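Local coordinates for 2-C-methyl-D-erythritol 4-phosphate cytidylyltransferase (Thermus thermophilus HB8, PDB 2PX7), which probably catalyses the transfer of a cytidylyl group from CTP to 2-C-methyl-D-erythritol 4-phosphate, the second of six steps from 1-deoxy-D-xylulose 5-phosphate to isopentenyl diphosphate, at residues G51-L54 and L55-T58; G90-R93 and Q94-V97; A192-D195 and A196-V199. All coordinates share one frame; numbering follows the deposited sequence.

Interaction 1 of 3, residues G51-L54 and L55-T58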
loop_
_atom_site.group_PDB
_atom_site.type_symbol
_atom_site.label_atom_id
_atom_site.label_comp_id
_atom_site.label_asym_id
_atom_site.label_seq_id
_atom_site.Cartn_x
_atom_site.Cartn_y
_atom_site.Cartn_z
ATOM N N GLY A 51 15.710 13.857 -9.884
ATOM C CA GLY A 51 17.064 13.890 -10.443
ATOM C C GLY A 51 17.606 12.565 -10.967
ATOM O O GLY A 51 18.832 12.368 -11.052
ATOM N N ARG A 52 16.685 11.656 -11.298
ATOM C CA ARG A 52 16.970 10.412 -12.016
ATOM C C ARG A 52 15.663 9.985 -12.671
ATOM O O ARG A 52 14.595 10.128 -12.066
ATOM C CB ARG A 52 17.439 9.312 -11.064
ATOM C CG ARG A 52 18.930 9.213 -10.863
ATOM C CD ARG A 52 19.234 8.295 -9.712
ATOM N NE ARG A 52 20.623 7.859 -9.726
ATOM C CZ ARG A 52 21.125 6.909 -8.942
ATOM N NH1 ARG A 52 20.348 6.279 -8.068
ATOM N NH2 ARG A 52 22.408 6.581 -9.035
ATOM N N THR A 53 15.725 9.482 -13.902
ATOM C CA THR A 53 14.535 8.885 -14.519
ATOM C C THR A 53 14.268 7.544 -13.832
ATOM O O THR A 53 15.141 7.002 -13.158
ATOM C CB THR A 53 14.676 8.666 -16.039
ATOM O OG1 THR A 53 15.688 7.692 -16.280
ATOM C CG2 THR A 53 15.023 9.981 -16.775
ATOM N N LEU A 54 13.058 7.021 -13.991
ATOM C CA LEU A 54 12.728 5.687 -13.474
ATOM C C LEU A 54 13.743 4.651 -13.948
ATOM O O LEU A 54 14.258 3.862 -13.154
ATOM C CB LEU A 54 11.301 5.299 -13.871
ATOM C CG LEU A 54 10.194 6.004 -13.080
ATOM C CD1 LEU A 54 8.817 5.526 -13.512
ATOM C CD2 LEU A 54 10.395 5.772 -11.585
ATOM N N LEU A 55 14.068 4.695 -15.241
ATOM C CA LEU A 55 15.049 3.773 -15.815
ATOM C C LEU A 55 16.382 3.847 -15.078
ATOM O O LEU A 55 16.964 2.822 -14.723
ATOM C CB LEU A 55 15.224 4.010 -17.332
ATOM C CG LEU A 55 16.300 3.149 -18.018
ATOM C CD1 LEU A 55 15.914 1.673 -17.985
ATOM C CD2 LEU A 55 16.564 3.614 -19.450
ATOM N N GLU A 56 16.850 5.067 -14.830
ATOM C CA GLU A 56 18.110 5.286 -14.120
ATOM C C GLU A 56 18.041 4.748 -12.702
ATOM O O GLU A 56 18.987 4.119 -12.232
ATOM C CB GLU A 56 18.498 6.771 -14.151
ATOM C CG GLU A 56 18.928 7.253 -15.551
ATOM C CD GLU A 56 19.109 8.762 -15.671
ATOM O OE1 GLU A 56 18.645 9.522 -14.787
ATOM O OE2 GLU A 56 19.718 9.195 -16.681
ATOM N N TRP A 57 16.904 4.958 -12.038
ATOM C CA TRP A 57 16.671 4.344 -10.724
ATOM C C TRP A 57 16.782 2.819 -10.751
ATOM O O TRP A 57 17.509 2.264 -9.940
ATOM C CB TRP A 57 15.325 4.772 -10.114
ATOM C CG TRP A 57 15.285 6.179 -9.590
ATOM C CD1 TRP A 57 14.594 7.233 -10.129
ATOM C CD2 TRP A 57 15.937 6.690 -8.413
ATOM N NE1 TRP A 57 14.786 8.361 -9.375
ATOM C CE2 TRP A 57 15.597 8.060 -8.312
ATOM C CE3 TRP A 57 16.767 6.124 -7.435
ATOM C CZ2 TRP A 57 16.066 8.884 -7.270
ATOM C CZ3 TRP A 57 17.251 6.948 -6.400
ATOM C CH2 TRP A 57 16.885 8.314 -6.325
ATOM N N THR A 58 16.096 2.123 -11.671
ATOM C CA THR A 58 16.203 0.645 -11.647
ATOM C C THR A 58 17.591 0.168 -12.039
ATOM O O THR A 58 18.076 -0.792 -11.473
ATOM C CB THR A 58 15.079 -0.187 -12.409
ATOM O OG1 THR A 58 15.474 -0.468 -13.760
ATOM C CG2 THR A 58 13.741 0.456 -12.362
#
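With chi1 of 66° the OG1 of Thr-53 is tucked between its own backbone N and carbonyl carbon, facing the first turn of the helix, while Glu-56 has CG beside its backbone N (chi1 -70°) and runs back toward the loop. The two meet reciprocally. Thr-53 OG1 accepts from Glu-56 N at 3.2 Å, and Glu-56 OE1 accepts from Thr-53 N at 3.1 Å, the donor lying well above the carboxylate plane. Threonine suits this place because its short hydroxyl can replace a missing helical carbonyl; glutamate is long enough to return to the backbone.

Beside this pair Arg-52 lies over one face of the Trp-57 indole. Its CB sits 3.5 Å from the centroid of the five-membered ring in a CH-pi contact, and its extended chain carries CD over the ring system. The guanidinium then stands almost upright on the indole, 88° between planes, in an off-centre cation-pi contact with CZ 5.0 Å from the six-membered centroid. Trp-57 NE1 bonds to the carbonyl of Val-49, which, with the edge-to-face contact of Phe-118, restrains the ring's rotation. The Thr-53 and Glu-56 exchange is a capping box, here starting helix 54-61.

Interaction 2 of 3, residues G90-R93 and Q94-V97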
loop_
_atom_site.group_PDB
_atom_site.type_symbol
_atom_site.label_atom_id
_atom_site.label_comp_id
_atom_site.label_asym_id
_atom_site.label_seq_id
_atom_site.Cartn_x
_atom_site.Cartn_y
_atom_site.Cartn_z
ATOM N N GLY A 90 6.769 -5.058 -26.657
ATOM C CA GLY A 90 5.480 -5.281 -27.290
ATOM C C GLY A 90 4.408 -4.391 -26.717
ATOM O O GLY A 90 4.690 -3.464 -25.946
ATOM N N ALA A 91 3.158 -4.675 -27.091
ATOM C CA ALA A 91 2.009 -3.871 -26.663
ATOM C C ALA A 91 1.693 -4.062 -25.180
ATOM O O ALA A 91 1.114 -3.174 -24.549
ATOM C CB ALA A 91 0.785 -4.205 -27.510
ATOM N N THR A 92 2.073 -5.220 -24.632
ATOM C CA THR A 92 1.842 -5.523 -23.216
ATOM C C THR A 92 3.156 -5.839 -22.510
ATOM O O THR A 92 4.111 -6.275 -23.149
ATOM C CB THR A 92 0.879 -6.722 -23.042
ATOM O OG1 THR A 92 1.427 -7.883 -23.681
ATOM C CG2 THR A 92 -0.507 -6.410 -23.645
ATOM N N ARG A 93 3.196 -5.606 -21.197
ATOM C CA ARG A 93 4.331 -5.944 -20.345
ATOM C C ARG A 93 4.733 -7.397 -20.572
ATOM O O ARG A 93 5.902 -7.698 -20.755
ATOM C CB ARG A 93 3.990 -5.676 -18.867
ATOM C CG ARG A 93 5.099 -5.986 -17.844
ATOM C CD ARG A 93 4.472 -6.170 -16.427
ATOM N NE ARG A 93 5.441 -6.347 -15.331
ATOM C CZ ARG A 93 5.990 -7.517 -14.964
ATOM N NH1 ARG A 93 5.697 -8.640 -15.626
ATOM N NH2 ARG A 93 6.839 -7.574 -13.942
ATOM N N GLN A 94 3.748 -8.291 -20.613
ATOM C CA GLN A 94 4.000 -9.706 -20.806
ATOM C C GLN A 94 4.737 -10.006 -22.102
ATOM O O GLN A 94 5.645 -10.833 -22.113
ATOM C CB GLN A 94 2.690 -10.483 -20.760
ATOM C CG GLN A 94 2.890 -11.990 -20.804
ATOM C CD GLN A 94 1.610 -12.762 -20.556
ATOM O OE1 GLN A 94 0.819 -12.401 -19.688
ATOM N NE2 GLN A 94 1.414 -13.835 -21.294
ATOM N N ALA A 95 4.306 -9.361 -23.193
ATOM C CA ALA A 95 4.966 -9.492 -24.501
ATOM C C ALA A 95 6.389 -8.952 -24.434
ATOM O O ALA A 95 7.295 -9.533 -25.008
ATOM C CB ALA A 95 4.166 -8.761 -25.592
ATOM N N SER A 96 6.584 -7.847 -23.717
ATOM C CA SER A 96 7.936 -7.311 -23.546
ATOM C C SER A 96 8.818 -8.283 -22.783
ATOM O O SER A 96 9.967 -8.500 -23.186
ATOM C CB SER A 96 7.927 -5.943 -22.875
ATOM O OG SER A 96 7.218 -5.007 -23.668
ATOM N N VAL A 97 8.288 -8.880 -21.704
ATOM C CA VAL A 97 9.043 -9.909 -20.954
ATOM C C VAL A 97 9.482 -11.077 -21.845
ATOM O O VAL A 97 10.631 -11.519 -21.768
ATOM C CB VAL A 97 8.261 -10.492 -19.737
ATOM C CG1 VAL A 97 8.988 -11.727 -19.171
ATOM C CG2 VAL A 97 8.054 -9.440 -18.645
#
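The side chains of Arg-93 and Val-97 leave the first turn of the helix in the same direction. In Arg-93, CB and CG, the latter anti to the backbone N (chi1 -180°), merely pass the peptide N of the following residue, and the real side-chain contact comes at the tip. The chain stays extended through CD to NE, and NH1 ends 3.9 Å from Val-97 CG2, which approaches the guanidinium obliquely. The charged end is taken up by residues outside this turn: NH2 forms a salt bridge with Asp-113, and NH1 makes a long, weak ion pair with Asp-195. Arginine suits the place, since its aliphatic stem can run beside a valine while its several N-H groups serve different acceptors.

Behind it Thr-92 is the N-cap. Its OG1 accepts from Ala-95 N at 3.3 Å, and its carbonyl O takes the helical bond from Ser-96 N at 3.0 Å. Ser-96 OG, beside its own backbone N, turns back toward the loop, where it receives a weak bond from Gly-90 N at 3.0 Å and gives a weak one to Thr-92 O at 3.4 Å. A small hydroxyl thus links the loop, though only weakly, to the helix it precedes. Gly-90 fits here because a CB would clash with the methyl of Ala-95.

This N-terminal turn of helix 93-103 follows strand 85-88, an outermost strand of the main sheet within the chain. Arg-93, Ser-96 and Val-97 rest on Pro-31 of strand 27-31, while Gln-94 and Val-97 touch His-182 of helix 175-188.

Interaction 3 of 3, residues A192-D195 and A196-V199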
loop_
_atom_site.group_PDB
_atom_site.type_symbol
_atom_site.label_atom_id
_atom_site.label_comp_id
_atom_site.label_asym_id
_atom_site.label_seq_id
_atom_site.Cartn_x
_atom_site.Cartn_y
_atom_site.Cartn_z
ATOM N N ALA A 192 -1.583 -12.633 -18.066
ATOM C CA ALA A 192 -1.678 -12.401 -16.627
ATOM C C ALA A 192 -0.869 -11.172 -16.232
ATOM O O ALA A 192 -0.019 -10.738 -16.983
ATOM C CB ALA A 192 -1.218 -13.652 -15.863
ATOM N N SER A 193 -1.117 -10.643 -15.039
ATOM C CA SER A 193 -0.531 -9.386 -14.626
ATOM C C SER A 193 0.908 -9.543 -14.156
ATOM O O SER A 193 1.597 -8.540 -13.937
ATOM C CB SER A 193 -1.385 -8.744 -13.530
ATOM O OG SER A 193 -1.428 -9.574 -12.361
ATOM N N ASP A 194 1.364 -10.785 -13.977
ATOM C CA ASP A 194 2.767 -11.004 -13.655
ATOM C C ASP A 194 3.262 -12.350 -14.151
ATOM O O ASP A 194 2.484 -13.156 -14.675
ATOM C CB ASP A 194 3.073 -10.759 -12.152
ATOM C CG ASP A 194 2.471 -11.807 -11.228
ATOM O OD1 ASP A 194 1.931 -12.802 -11.727
ATOM O OD2 ASP A 194 2.535 -11.636 -9.974
ATOM N N ASP A 195 4.564 -12.566 -14.004
ATOM C CA ASP A 195 5.195 -13.796 -14.435
ATOM C C ASP A 195 4.903 -14.944 -13.484
ATOM O O ASP A 195 4.794 -16.076 -13.915
ATOM C CB ASP A 195 6.708 -13.588 -14.586
ATOM C CG ASP A 195 7.051 -12.750 -15.811
ATOM O OD1 ASP A 195 6.835 -13.223 -16.964
ATOM O OD2 ASP A 195 7.508 -11.605 -15.612
ATOM N N ALA A 196 4.762 -14.658 -12.183
ATOM C CA ALA A 196 4.426 -15.723 -11.221
ATOM C C ALA A 196 3.162 -16.472 -11.624
ATOM O O ALA A 196 3.082 -17.677 -11.472
ATOM C CB ALA A 196 4.262 -15.144 -9.828
ATOM N N GLN A 197 2.162 -15.760 -12.131
ATOM C CA GLN A 197 0.919 -16.429 -12.553
ATOM C C GLN A 197 1.079 -17.377 -13.723
ATOM O O GLN A 197 0.354 -18.365 -13.817
ATOM C CB GLN A 197 -0.157 -15.402 -12.858
ATOM C CG GLN A 197 -0.727 -14.763 -11.594
ATOM C CD GLN A 197 -1.453 -13.497 -11.923
ATOM O OE1 GLN A 197 -2.650 -13.514 -12.238
ATOM N NE2 GLN A 197 -0.720 -12.388 -11.930
ATOM N N LEU A 198 2.021 -17.077 -14.623
ATOM C CA LEU A 198 2.316 -17.964 -15.772
ATOM C C LEU A 198 3.008 -19.240 -15.300
ATOM O O LEU A 198 2.758 -20.320 -15.815
ATOM C CB LEU A 198 3.226 -17.247 -16.771
ATOM C CG LEU A 198 2.753 -15.912 -17.369
ATOM C CD1 LEU A 198 3.704 -15.492 -18.471
ATOM C CD2 LEU A 198 1.306 -15.972 -17.875
ATOM N N VAL A 199 3.899 -19.096 -14.323
ATOM C CA VAL A 199 4.629 -20.226 -13.770
ATOM C C VAL A 199 3.667 -21.154 -12.983
ATOM O O VAL A 199 3.743 -22.378 -13.085
ATOM C CB VAL A 199 5.843 -19.734 -12.884
ATOM C CG1 VAL A 199 6.493 -20.901 -12.120
ATOM C CG2 VAL A 199 6.892 -19.029 -13.751
HETATM O O HOH W 1 -3.766 -11.717 -13.902
#
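Asp-194 OD1 is gripped twice by Gln-197, through the backbone N at 3.0 Å and through side-chain NE2 at 2.7 Å. The first bond makes Asp-194 the N-cap of helix 195-201; the second adds the side chain of the residue three places on. The two donors come from opposite faces of the carboxylate plane. The backbone N arrives on the syn side, somewhat out of that plane, whereas NE2 comes from well above it, 70° out. Aspartate suits the cap: its CG, held between its own N and carbonyl carbon, places the short carboxylate before the start of the helix, whose dipole would probably stabilise its negative charge.

In Gln-197, CG beside the backbone N (chi1 -74°) turns the side chain back toward the loop, and the extended chain beyond it gives the reach, bringing the amide across the carboxylate with their planes 76° apart. The same NE2 also donates to Ser-193 OG, 2.9 Å away and practically in the amide plane, so both bonds hold the amide against rotation. At the amide's other end, OE1 accepts at 2.7 Å from a water that in turn accepts from Ser-193 N. Glutamine offers just this pairing of donor and acceptor.

The remaining oxygen, Asp-194 OD2, bonds to Gln-171 of strand 165-174 and to Tyr-155 of the second subunit, while Ser-193 OG reaches Thr-146 of that subunit. The cap is therefore part of the dimer interface. Asp-195 turns away, its OD1 bonded to His-182 of helix 175-188. Next to the polar network Ala-192 is small enough to fit against the helix: its CB lies 3.6 Å from Gln-197 CB and 4.0 Å from Leu-198 CD2.

The three contacts come in series along the chain, each starting a helix: 54-61, 93-103 and 195-201. Interactions 2 and 3 have centres about 12 Å apart and touch: Gln-94 OE1 lies 2.9 Å from Ala-192 N in a probable hydrogen bond. Interaction 1 stands apart, its centre about 21 Å from that of interaction 2 and 25 Å from that of interaction 3. All adjoin the main mixed sheet or its loops; helix 93-103 follows strand 85-88. The side chain of Leu-54 is about 4 Å from that of Lys-44, and that of Arg-93 about 6 Å from that of Lys-217, so two helix starts lie near predicted active-site residues and the third at the subunit interface.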